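Local coordinates for protein alpha-rhamnosidase (Dictyoglomus thermophilum, PDB 6I60) that probably hydrolyses terminal non-reducing alpha-L-rhamnose residues from alpha-L-rhamnosides, at residues 376-381 / 451-456. Sequence-based numbering, arbitrary orientation.
Sequences IKIKVR and EDIEGK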
loop_
_atom_site.group_PDB
_atom_site.type_symbol
_atom_site.label_atom_id
_atom_site.label_comp_id
_atom_site.label_asym_id
_atom_site.label_seq_id
_atom_site.Cartn_x
_atom_site.Cartn_y
_atom_site.Cartn_z
ATOM N N ILE A 376 9.268 13.677 14.737
ATOM C CA ILE A 376 10.471 14.488 14.639
ATOM C C ILE A 376 11.451 14.044 15.716
ATOM O O ILE A 376 11.087 13.385 16.692
ATOM C CB ILE A 376 10.176 15.999 14.766
ATOM C CG1 ILE A 376 9.723 16.342 16.183
ATOM C CG2 ILE A 376 9.130 16.436 13.750
ATOM C CD1 ILE A 376 10.246 17.667 16.668
ATOM N N LYS A 377 12.714 14.404 15.514
ATOM C CA LYS A 377 13.766 14.195 16.498
ATOM C C LYS A 377 14.294 15.552 16.932
ATOM O O LYS A 377 14.647 16.382 16.086
ATOM C CB LYS A 377 14.899 13.338 15.931
ATOM C CG LYS A 377 16.126 13.278 16.824
ATOM C CD LYS A 377 17.126 12.253 16.326
ATOM C CE LYS A 377 18.518 12.849 16.232
ATOM N NZ LYS A 377 18.795 13.396 14.879
ATOM N N ILE A 378 14.337 15.781 18.240
ATOM C CA ILE A 378 14.774 17.056 18.793
ATOM C C ILE A 378 16.126 16.867 19.465
ATOM O O ILE A 378 16.430 15.805 20.019
ATOM C CB ILE A 378 13.732 17.638 19.777
ATOM C CG1 ILE A 378 14.012 19.118 20.049
ATOM C CG2 ILE A 378 13.694 16.841 21.079
ATOM C CD1 ILE A 378 13.001 19.767 20.968
ATOM N N LYS A 379 16.955 17.903 19.382
ATOM C CA LYS A 379 18.235 17.961 20.077
ATOM C C LYS A 379 18.154 19.070 21.115
ATOM O O LYS A 379 17.824 20.213 20.780
ATOM C CB LYS A 379 19.386 18.212 19.101
ATOM C CG LYS A 379 19.487 17.200 17.969
ATOM C CD LYS A 379 20.648 17.532 17.038
ATOM C CE LYS A 379 20.760 16.524 15.904
ATOM N NZ LYS A 379 20.829 17.188 14.571
ATOM N N VAL A 380 18.433 18.733 22.372
ATOM C CA VAL A 380 18.320 19.686 23.468
ATOM C C VAL A 380 19.652 19.767 24.202
ATOM O O VAL A 380 20.432 18.810 24.231
ATOM C CB VAL A 380 17.176 19.313 24.437
ATOM C CG1 VAL A 380 15.940 18.888 23.661
ATOM C CG2 VAL A 380 17.609 18.213 25.388
ATOM N N ARG A 381 19.915 20.939 24.782
ATOM C CA ARG A 381 21.102 21.176 25.604
ATOM C C ARG A 381 20.642 22.002 26.801
ATOM O O ARG A 381 20.401 23.206 26.671
ATOM C CB ARG A 381 22.199 21.891 24.824
ATOM C CG ARG A 381 22.701 21.142 23.602
ATOM C CD ARG A 381 23.357 22.090 22.612
ATOM N NE ARG A 381 22.799 21.951 21.271
ATOM C CZ ARG A 381 23.353 21.231 20.302
ATOM N NH1 ARG A 381 24.488 20.580 20.524
ATOM N NH2 ARG A 381 22.774 21.160 19.111
ATOM N N GLU A 451 18.796 22.892 12.755
ATOM C CA GLU A 451 19.514 21.638 12.947
ATOM C C GLU A 451 18.994 20.845 14.139
ATOM O O GLU A 451 19.066 19.610 14.132
ATOM C CB GLU A 451 21.011 21.908 13.126
ATOM C CG GLU A 451 21.877 20.655 13.212
ATOM C CD GLU A 451 22.283 20.306 14.641
ATOM O OE1 GLU A 451 21.750 20.923 15.589
ATOM O OE2 GLU A 451 23.137 19.409 14.814
ATOM N N ASP A 452 18.463 21.525 15.156
ATOM C CA ASP A 452 17.948 20.862 16.349
ATOM C C ASP A 452 16.638 20.127 16.107
ATOM O O ASP A 452 16.151 19.458 17.024
ATOM C CB ASP A 452 17.765 21.882 17.474
ATOM C CG ASP A 452 19.042 22.633 17.790
ATOM O OD1 ASP A 452 20.136 22.059 17.599
ATOM O OD2 ASP A 452 18.954 23.800 18.229
ATOM N N ILE A 453 16.058 20.234 14.915
ATOM C CA ILE A 453 14.823 19.545 14.561
ATOM C C ILE A 453 15.103 18.675 13.343
ATOM O O ILE A 453 15.679 19.148 12.357
ATOM C CB ILE A 453 13.679 20.538 14.278
ATOM C CG1 ILE A 453 13.151 21.128 15.584
ATOM C CG2 ILE A 453 12.553 19.865 13.516
ATOM C CD1 ILE A 453 12.973 20.105 16.677
ATOM N N GLU A 454 14.707 17.405 13.418
ATOM C CA GLU A 454 14.912 16.452 12.331
ATOM C C GLU A 454 13.617 15.683 12.115
ATOM O O GLU A 454 13.203 14.905 12.980
ATOM C CB GLU A 454 16.067 15.499 12.643
ATOM C CG GLU A 454 17.375 15.864 11.964
ATOM C CD GLU A 454 18.529 14.999 12.428
ATOM O OE1 GLU A 454 18.385 13.757 12.417
ATOM O OE2 GLU A 454 19.580 15.559 12.809
ATOM N N GLY A 455 12.982 15.897 10.966
ATOM C CA GLY A 455 11.754 15.187 10.656
ATOM C C GLY A 455 12.037 13.768 10.191
ATOM O O GLY A 455 12.948 13.517 9.402
ATOM N N LYS A 456 11.240 12.831 10.695
ATOM C CA LYS A 456 11.360 11.418 10.350
ATOM C C LYS A 456 10.117 11.003 9.570
ATOM O O LYS A 456 9.007 11.009 10.111
ATOM C CB LYS A 456 11.540 10.565 11.604
ATOM C CG LYS A 456 12.826 10.850 12.372
ATOM C CD LYS A 456 14.060 10.588 11.515
ATOM C CE LYS A 456 15.341 10.735 12.323
ATOM N NZ LYS A 456 15.763 9.439 12.924
#
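Glu451 and Lys379 meet at the entry to an antiparallel pair of strands, 375-380 and 453-458, the two inner strands of a four-stranded sheet in the concanavalin-like domain of this rhamnosidase. Just ahead of its strand, Glu451 offers the ammonium two acceptors: its carbonyl O takes a hydrogen bond from Lys379 NZ at 3.0 Å, and OE2 a weak one. Asp452 also acts twice, through its carbonyl O, which accepts Lys379 N at 2.9 Å, and through OD1, which lies almost in the guanidinium plane of Arg381 and is met by NH2 on its syn side at 3.2 Å, in a hydrogen-bonded salt bridge, though well off the carboxylate plane.

Ile453 turns to the face opposite Lys377 and Glu454, where a branched apolar chain suits a sandwich core. Its CD1 touches Ile376 CD1 and Ile378 CG1, each at 3.7 Å, while Phe368 and Ile441 of the facing strands close over the cluster.

Glu454 returns to the charged face. In its hydrogen-bonded pair with Lys377, each backbone N binds the partner's O, and the two side chains run alongside each other. The carboxylate is shared: OE1 forms a salt bridge with Lys377 NZ, and OE2 is met on its anti side by Lys379 NZ at 2.7 Å. Lys379 reaches this far because its chain is extended out to CE, and a turn at chi4 (129°) then places NZ between the two glutamates. With a methionine here the cation between Glu451 and Glu454 is gone, so the Glu451 carboxylate would probably be set free to turn, and Glu454 would be held mainly by Lys377.

Gly455 lies opposite Ile376 in a non-hydrogen-bonded pair, their CA atoms 4.2 Å apart, and Ile376 CA directs a C-H at Glu454 O, 3.2 Å away.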